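Local coordinates for outer membrane protein assembly factor BamA (PDB 4K3C) that probably helps assemble and insert beta-barrel proteins into the outer membrane as part of the Bam complex, at residues Gly400-Ser405 with Glu520-Gln525; Ala490-Ala495 with Lys511-Tyr516. All coordinates share one frame; numbering follows the deposited sequence.

Contact 1: residues Gly400-Ser405 with Glu520-Gln525; sequences GFAGGS and EIEQFQ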
ATOM      1  N   GLY A 400     -12.674 -16.784 -14.869  1.00 42.23           N
ATOM      2  CA  GLY A 400     -13.522 -17.809 -15.454  1.00 38.68           C
ATOM      3  C   GLY A 400     -14.413 -18.531 -14.446  1.00 39.46           C
ATOM      4  O   GLY A 400     -15.479 -19.033 -14.790  1.00 39.10           O
ATOM      5  N   PHE A 401     -13.992 -18.606 -13.195  1.00 35.90           N
ATOM      6  CA  PHE A 401     -14.921 -19.081 -12.175  1.00 36.65           C
ATOM      7  C   PHE A 401     -15.577 -17.899 -11.444  1.00 39.35           C
ATOM      8  O   PHE A 401     -14.957 -16.847 -11.270  1.00 44.23           O
ATOM      9  CB  PHE A 401     -14.225 -20.041 -11.214  1.00 32.33           C
ATOM     10  CG  PHE A 401     -13.665 -21.267 -11.891  1.00 39.38           C
ATOM     11  CD1 PHE A 401     -12.553 -21.173 -12.711  1.00 40.21           C
ATOM     12  CD2 PHE A 401     -14.252 -22.507 -11.711  1.00 39.86           C
ATOM     13  CE1 PHE A 401     -12.037 -22.286 -13.327  1.00 44.70           C
ATOM     14  CE2 PHE A 401     -13.730 -23.624 -12.329  1.00 44.66           C
ATOM     15  CZ  PHE A 401     -12.624 -23.511 -13.140  1.00 42.53           C
ATOM     16  N   ALA A 402     -16.837 -18.045 -11.046  1.00 36.57           N
ATOM     17  CA  ALA A 402     -17.498 -16.949 -10.347  1.00 43.52           C
ATOM     18  C   ALA A 402     -16.859 -16.759  -8.985  1.00 42.91           C
ATOM     19  O   ALA A 402     -16.264 -17.686  -8.438  1.00 43.22           O
ATOM     20  CB  ALA A 402     -18.969 -17.209 -10.198  1.00 43.68           C
ATOM     21  N   GLY A 403     -16.968 -15.550  -8.449  1.00 36.70           N
ATOM     22  CA  GLY A 403     -16.437 -15.272  -7.131  1.00 34.64           C
ATOM     23  C   GLY A 403     -16.982 -16.235  -6.086  1.00 41.54           C
ATOM     24  O   GLY A 403     -18.185 -16.514  -6.037  1.00 35.85           O
ATOM     25  N   GLY A 404     -16.077 -16.773  -5.270  1.00 48.25           N
ATOM     26  CA  GLY A 404     -16.437 -17.641  -4.163  1.00 50.31           C
ATOM     27  C   GLY A 404     -17.051 -18.965  -4.554  1.00 56.54           C
ATOM     28  O   GLY A 404     -17.717 -19.602  -3.740  1.00 65.81           O
ATOM     29  N   SER A 405     -16.813 -19.382  -5.794  1.00 54.57           N
ATOM     30  CA  SER A 405     -17.359 -20.632  -6.309  1.00 51.08           C
ATOM     31  C   SER A 405     -16.462 -21.828  -6.021  1.00 41.70           C
ATOM     32  O   SER A 405     -16.883 -22.968  -6.181  1.00 54.04           O
ATOM     33  CB  SER A 405     -17.624 -20.528  -7.813  1.00 58.25           C
ATOM     34  OG  SER A 405     -16.440 -20.204  -8.509  1.00 64.25           O
ATOM     35  N   GLU A 520     -19.279 -23.107 -10.368  1.00 48.86           N
ATOM     36  CA  GLU A 520     -19.913 -22.027 -11.109  1.00 49.99           C
ATOM     37  C   GLU A 520     -18.957 -21.258 -12.016  1.00 49.21           C
ATOM     38  O   GLU A 520     -18.084 -20.521 -11.541  1.00 46.83           O
ATOM     39  CB  GLU A 520     -20.630 -21.068 -10.199  1.00 35.01           C
ATOM     40  CG  GLU A 520     -21.111 -19.885 -10.957  1.00 62.98           C
ATOM     41  CD  GLU A 520     -22.045 -19.082 -10.145  1.00 67.29           C
ATOM     42  OE1 GLU A 520     -22.642 -19.695  -9.242  1.00 62.20           O
ATOM     43  OE2 GLU A 520     -22.184 -17.863 -10.399  1.00 76.22           O
ATOM     44  N   ILE A 521     -19.156 -21.423 -13.321  1.00 42.28           N
ATOM     45  CA  ILE A 521     -18.321 -20.787 -14.332  1.00 39.09           C
ATOM     46  C   ILE A 521     -18.876 -19.445 -14.790  1.00 35.97           C
ATOM     47  O   ILE A 521     -19.973 -19.380 -15.311  1.00 46.40           O
ATOM     48  CB  ILE A 521     -18.200 -21.687 -15.584  1.00 46.14           C
ATOM     49  CG1 ILE A 521     -17.631 -23.051 -15.206  1.00 35.06           C
ATOM     50  CG2 ILE A 521     -17.330 -21.026 -16.635  1.00 49.48           C
ATOM     51  CD1 ILE A 521     -16.301 -22.983 -14.506  1.00 33.92           C
ATOM     52  N   GLU A 522     -18.103 -18.384 -14.611  1.00 36.14           N
ATOM     53  CA  GLU A 522     -18.455 -17.058 -15.118  1.00 44.37           C
ATOM     54  C   GLU A 522     -17.299 -16.554 -15.978  1.00 50.94           C
ATOM     55  O   GLU A 522     -16.371 -15.921 -15.477  1.00 59.88           O
ATOM     56  CB  GLU A 522     -18.703 -16.109 -13.947  1.00 52.59           C
ATOM     57  CG  GLU A 522     -18.869 -14.636 -14.281  1.00 51.78           C
ATOM     58  CD  GLU A 522     -19.056 -13.780 -13.030  1.00 65.62           C
ATOM     59  OE1 GLU A 522     -18.205 -13.855 -12.106  1.00 68.89           O
ATOM     60  OE2 GLU A 522     -20.065 -13.042 -12.966  1.00 79.15           O
ATOM     61  N   GLN A 523     -17.363 -16.857 -17.271  1.00 43.99           N
ATOM     62  CA  GLN A 523     -16.284 -16.590 -18.220  1.00 41.03           C
ATOM     63  C   GLN A 523     -15.917 -15.123 -18.395  1.00 50.16           C
ATOM     64  O   GLN A 523     -14.739 -14.748 -18.336  1.00 62.56           O
ATOM     65  CB  GLN A 523     -16.656 -17.150 -19.585  1.00 46.86           C
ATOM     66  CG  GLN A 523     -17.295 -18.496 -19.511  1.00 57.69           C
ATOM     67  CD  GLN A 523     -17.231 -19.216 -20.820  1.00 60.92           C
ATOM     68  OE1 GLN A 523     -18.013 -18.944 -21.731  1.00 73.61           O
ATOM     69  NE2 GLN A 523     -16.287 -20.136 -20.934  1.00 50.27           N
ATOM     70  N   PHE A 524     -16.913 -14.293 -18.657  1.00 44.46           N
ATOM     71  CA  PHE A 524     -16.629 -12.882 -18.806  1.00 45.78           C
ATOM     72  C   PHE A 524     -16.798 -12.185 -17.460  1.00 47.87           C
ATOM     73  O   PHE A 524     -17.784 -12.370 -16.756  1.00 61.08           O
ATOM     74  CB  PHE A 524     -17.501 -12.257 -19.888  1.00 38.88           C
ATOM     75  CG  PHE A 524     -17.163 -10.835 -20.179  1.00 49.56           C
ATOM     76  CD1 PHE A 524     -15.973 -10.512 -20.805  1.00 53.40           C
ATOM     77  CD2 PHE A 524     -18.037  -9.814 -19.830  1.00 59.72           C
ATOM     78  CE1 PHE A 524     -15.656  -9.192 -21.085  1.00 61.92           C
ATOM     79  CE2 PHE A 524     -17.736  -8.494 -20.103  1.00 63.44           C
ATOM     80  CZ  PHE A 524     -16.541  -8.178 -20.734  1.00 65.81           C
ATOM     81  N   GLN A 525     -15.801 -11.399 -17.102  1.00 40.02           N
ATOM     82  CA  GLN A 525     -15.775 -10.721 -15.834  1.00 32.64           C
ATOM     83  C   GLN A 525     -15.148  -9.352 -16.069  1.00 47.94           C
ATOM     84  O   GLN A 525     -14.410  -9.171 -17.029  1.00 56.16           O
ATOM     85  CB  GLN A 525     -14.980 -11.554 -14.828  1.00 34.24           C
ATOM     86  CG  GLN A 525     -15.634 -12.897 -14.502  1.00 31.75           C
ATOM     87  CD  GLN A 525     -14.662 -13.932 -13.961  1.00 55.19           C
ATOM     88  OE1 GLN A 525     -13.569 -14.130 -14.508  1.00 51.13           O
ATOM     89  NE2 GLN A 525     -15.070 -14.620 -12.898  1.00 30.83           N
TER

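Contact 2: residues Ala490-Ala495 with Lys511-Tyr516; sequences ASAGIA and KPIKKY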
ATOM      1  N   ALA A 490      -8.223 -24.601 -12.696  1.00 34.79           N
ATOM      2  CA  ALA A 490      -7.411 -23.658 -13.403  1.00 30.21           C
ATOM      3  C   ALA A 490      -8.091 -23.194 -14.680  1.00 81.70           C
ATOM      4  O   ALA A 490      -9.028 -23.802 -15.175  1.00 31.12           O
ATOM      5  CB  ALA A 490      -6.099 -24.271 -13.699  1.00 30.26           C
ATOM      6  N   SER A 491      -7.597 -22.096 -15.213  1.00 30.36           N
ATOM      7  CA  SER A 491      -8.202 -21.504 -16.375  1.00 40.31           C
ATOM      8  C   SER A 491      -7.153 -20.767 -17.165  1.00 40.57           C
ATOM      9  O   SER A 491      -6.065 -20.480 -16.656  1.00 42.53           O
ATOM     10  CB  SER A 491      -9.270 -20.504 -15.936  1.00 47.76           C
ATOM     11  OG  SER A 491      -8.700 -19.361 -15.305  1.00 45.80           O
ATOM     12  N   ALA A 492      -7.501 -20.428 -18.401  1.00 35.92           N
ATOM     13  CA  ALA A 492      -6.630 -19.618 -19.236  1.00 36.23           C
ATOM     14  C   ALA A 492      -7.436 -18.576 -20.009  1.00 35.30           C
ATOM     15  O   ALA A 492      -8.571 -18.844 -20.434  1.00 32.44           O
ATOM     16  CB  ALA A 492      -5.871 -20.488 -20.167  1.00 31.93           C
ATOM     17  N   GLY A 493      -6.877 -17.379 -20.181  1.00 33.09           N
ATOM     18  CA  GLY A 493      -7.631 -16.371 -20.893  1.00 39.25           C
ATOM     19  C   GLY A 493      -6.883 -15.171 -21.404  1.00 32.97           C
ATOM     20  O   GLY A 493      -5.658 -15.097 -21.318  1.00 34.93           O
ATOM     21  N   ILE A 494      -7.650 -14.256 -21.981  1.00 33.57           N
ATOM     22  CA  ILE A 494      -7.208 -12.903 -22.312  1.00 52.82           C
ATOM     23  C   ILE A 494      -7.676 -11.973 -21.202  1.00 41.67           C
ATOM     24  O   ILE A 494      -8.660 -12.240 -20.517  1.00 33.83           O
ATOM     25  CB  ILE A 494      -7.849 -12.399 -23.620  1.00 54.87           C
ATOM     26  CG1 ILE A 494      -7.818 -13.496 -24.675  1.00 69.23           C
ATOM     27  CG2 ILE A 494      -7.123 -11.169 -24.158  1.00 44.83           C
ATOM     28  CD1 ILE A 494      -6.434 -13.911 -25.062  1.00 73.00           C
ATOM     29  N   ALA A 495      -6.976 -10.869 -21.032  1.00 42.19           N
ATOM     30  CA  ALA A 495      -7.314  -9.941 -19.980  1.00 52.24           C
ATOM     31  C   ALA A 495      -6.899  -8.565 -20.452  1.00 60.28           C
ATOM     32  O   ALA A 495      -5.758  -8.355 -20.865  1.00 68.18           O
ATOM     33  CB  ALA A 495      -6.602 -10.323 -18.691  1.00 32.29           C
ATOM     34  N   LYS A 511     -11.505 -19.155 -20.103  1.00 51.51           N
ATOM     35  CA  LYS A 511     -12.076 -20.468 -20.273  1.00 45.30           C
ATOM     36  C   LYS A 511     -11.357 -21.339 -19.245  1.00 42.75           C
ATOM     37  O   LYS A 511     -10.168 -21.142 -18.995  1.00 50.14           O
ATOM     38  CB  LYS A 511     -11.800 -20.944 -21.693  1.00 50.92           C
ATOM     39  CG  LYS A 511     -12.765 -21.981 -22.215  1.00 74.72           C
ATOM     40  CD  LYS A 511     -12.113 -22.811 -23.333  1.00 89.99           C
ATOM     41  CE  LYS A 511     -10.873 -23.569 -22.840  1.00 85.92           C
ATOM     42  NZ  LYS A 511     -10.422 -24.615 -23.805  1.00 85.13           N
ATOM     43  N   PRO A 512     -12.086 -22.266 -18.610  1.00 38.16           N
ATOM     44  CA  PRO A 512     -11.537 -23.247 -17.664  1.00 34.74           C
ATOM     45  C   PRO A 512     -10.737 -24.341 -18.354  1.00 33.53           C
ATOM     46  O   PRO A 512     -11.167 -24.805 -19.406  1.00 37.56           O
ATOM     47  CB  PRO A 512     -12.790 -23.883 -17.050  1.00 33.20           C
ATOM     48  CG  PRO A 512     -13.879 -22.958 -17.326  1.00 47.50           C
ATOM     49  CD  PRO A 512     -13.553 -22.270 -18.612  1.00 43.27           C
ATOM     50  N   ILE A 513      -9.608 -24.747 -17.775  1.00 34.40           N
ATOM     51  CA  ILE A 513      -8.888 -25.921 -18.272  1.00 36.99           C
ATOM     52  C   ILE A 513      -9.079 -27.117 -17.337  1.00 39.45           C
ATOM     53  O   ILE A 513      -8.714 -28.241 -17.663  1.00 40.19           O
ATOM     54  CB  ILE A 513      -7.355 -25.665 -18.474  1.00 47.69           C
ATOM     55  CG1 ILE A 513      -6.607 -25.780 -17.147  1.00 52.62           C
ATOM     56  CG2 ILE A 513      -7.096 -24.332 -19.162  1.00 40.13           C
ATOM     57  CD1 ILE A 513      -5.345 -24.977 -17.097  1.00 56.65           C
ATOM     58  N   LYS A 514      -9.640 -26.864 -16.162  1.00 41.60           N
ATOM     59  CA  LYS A 514      -9.928 -27.919 -15.202  1.00 38.22           C
ATOM     60  C   LYS A 514     -11.026 -27.429 -14.268  1.00 48.95           C
ATOM     61  O   LYS A 514     -10.879 -26.407 -13.597  1.00 55.88           O
ATOM     62  CB  LYS A 514      -8.687 -28.274 -14.396  1.00 32.54           C
ATOM     63  CG  LYS A 514      -8.442 -29.774 -14.230  1.00 45.05           C
ATOM     64  CD  LYS A 514      -9.637 -30.510 -13.632  1.00 39.30           C
ATOM     65  CE  LYS A 514      -9.203 -31.690 -12.761  1.00 40.69           C
ATOM     66  NZ  LYS A 514      -8.874 -32.896 -13.574  1.00 49.36           N
ATOM     67  N   LYS A 515     -12.147 -28.135 -14.250  1.00 54.18           N
ATOM     68  CA  LYS A 515     -13.197 -27.817 -13.298  1.00 50.64           C
ATOM     69  C   LYS A 515     -13.700 -29.080 -12.629  1.00 43.21           C
ATOM     70  O   LYS A 515     -13.223 -30.187 -12.878  1.00 39.47           O
ATOM     71  CB  LYS A 515     -14.356 -27.072 -13.972  1.00 56.20           C
ATOM     72  CG  LYS A 515     -14.888 -27.742 -15.234  1.00 55.64           C
ATOM     73  CD  LYS A 515     -16.029 -26.953 -15.836  1.00 51.19           C
ATOM     74  CE  LYS A 515     -16.408 -27.495 -17.203  1.00 60.19           C
ATOM     75  NZ  LYS A 515     -17.527 -26.707 -17.825  1.00 66.27           N
ATOM     76  N   TYR A 516     -14.662 -28.906 -11.749  1.00 47.70           N
ATOM     77  CA  TYR A 516     -15.249 -30.041 -11.088  1.00 45.20           C
ATOM     78  C   TYR A 516     -16.743 -29.840 -11.226  1.00 49.86           C
ATOM     79  O   TYR A 516     -17.195 -28.714 -11.475  1.00 42.33           O
ATOM     80  CB  TYR A 516     -14.737 -30.153  -9.631  1.00 37.09           C
ATOM     81  CG  TYR A 516     -13.312 -30.706  -9.574  1.00 39.43           C
ATOM     82  CD1 TYR A 516     -12.230 -29.922  -9.954  1.00 40.52           C
ATOM     83  CD2 TYR A 516     -13.059 -32.016  -9.189  1.00 39.70           C
ATOM     84  CE1 TYR A 516     -10.950 -30.417  -9.943  1.00 40.79           C
ATOM     85  CE2 TYR A 516     -11.770 -32.518  -9.177  1.00 36.81           C
ATOM     86  CZ  TYR A 516     -10.718 -31.711  -9.557  1.00 38.79           C
ATOM     87  OH  TYR A 516      -9.421 -32.185  -9.562  1.00 39.40           O
TER

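Contact 1: residues Gly400-Ser405 with Glu520-Gln525
G400 meets Q525 through its backbone N, which donates a nearly straight hydrogen bond (2.8 Å, 167° at the hydrogen) to Q525 OE1. The donor stands above the plane of that amide, and OE1 also takes a weak bond from S508 OG. With its positive phi, G400 has a backbone that suits a residue without CB. Its carbonyl O turns to the other strand and receives E522 N in a bent, weak bond, while I521 CG2 lies close to the same oxygen. F401 follows as the partner of I521 in an antiparallel, non-hydrogen-bonded pair. CG of F401 and CG1 of I521 each lie beside the backbone N, anti to the carbonyl carbon (chi1 -60° and -57°), and the side chains run side by side in the same direction. I521 CD1 thereby sits over one ring face in a CH-pi contact, 3.8 Å from the centroid and displaced toward the rim. F401 O accepts a weak bond from Q525 NE2, so the one amide spans two successive residues. The segment lies on extracellular loop 6, between strands 366-378 and 430-440; G400 and F401 are part of its RGF motif, the Omp85 family signature, which reaches into the barrel and here meets the start of the last strand, 521-531. A402 N then gives E520 O a straight bond of 2.8 Å. The A402 methyl touches two glutamates: its CB lies 3.5 Å from E520 CG, next to the carboxylate, and 3.9 Å from E522 CB. From A402 to S405 the chain makes a type II beta turn, in which A402 O accepts both S405 N and S405 OG. S405 CB completes the contact against E520 CB, while K236 bonds to G403 O and also touches A402 and E520.

Contact 2: residues Ala490-Ala495 with Lys511-Tyr516
K511 and A492 face each other as a hydrogen-bonded antiparallel pair, joined by two backbone bonds. A492 N donates to K511 O at 2.8 Å, and K511 N returns a bond of 3.0 Å to A492 O. The lysine begins on the same face of the sheet as the A492 methyl, but a bend at chi3 takes the amine off the neighbouring strand. P512, which has no N-H to offer, pairs with S491 at a non-hydrogen-bonded position where the CA atoms come within 4.0 Å. Their side chains share the face opposite to that of A492 and K511; there S491 OG bonds to R399 O, and the proline ring rests on F401. Both partners belong to the RGF motif of loop 6, which therefore lies on this face. The strand bends sharply at I513. Its N donates to A490 O at 2.8 Å, and its side chain lies along the neighbouring strand. CG1 lies between the backbone N and the carbonyl carbon (chi1 81°), a placement that carries CD1 to 3.6 Å from A490 CB and leaves CG2 alongside A492, 4.2 Å from its CB. The branched side chain thus bridges the two alanine methyls on one face. K514 N comes to the same A490 O over a longer 3.3 Å, and both donors approach from one side of the carbonyl plane, so a single oxygen is gripped twice. K514 O in turn accepts a weak bond from A490 N, while the K514 side chain, bent from chi2 on, heads away from A490. With I513 and K514 both set against A490, the register slips by one residue: a classic beta bulge in the antiparallel hairpin of strands 489-500 and 503-512, near the end of the BamA barrel wall.

The centres of the two contacts lie about 10 Å apart, and contact 2 is nested in the chain between the two segments of contact 1. Strands 489-500, 503-512 and 521-531 follow one another as neighbours in the wall of the Omp85 barrel, whose last strand also pairs with 160-169 to close the cylinder. Contact 2 joins the first two of these strands, whereas contact 1 lays the loop segment 400-405 on the third. F401 connects the sites: its ring packs on K515 CB, K514 O (CZ, 3.4 Å) and A490 O (CE1, 3.8 Å), while I521 CD1 touches P512 CG. The RGF motif of loop 6 is thus held against three consecutive strands near the barrel's closure.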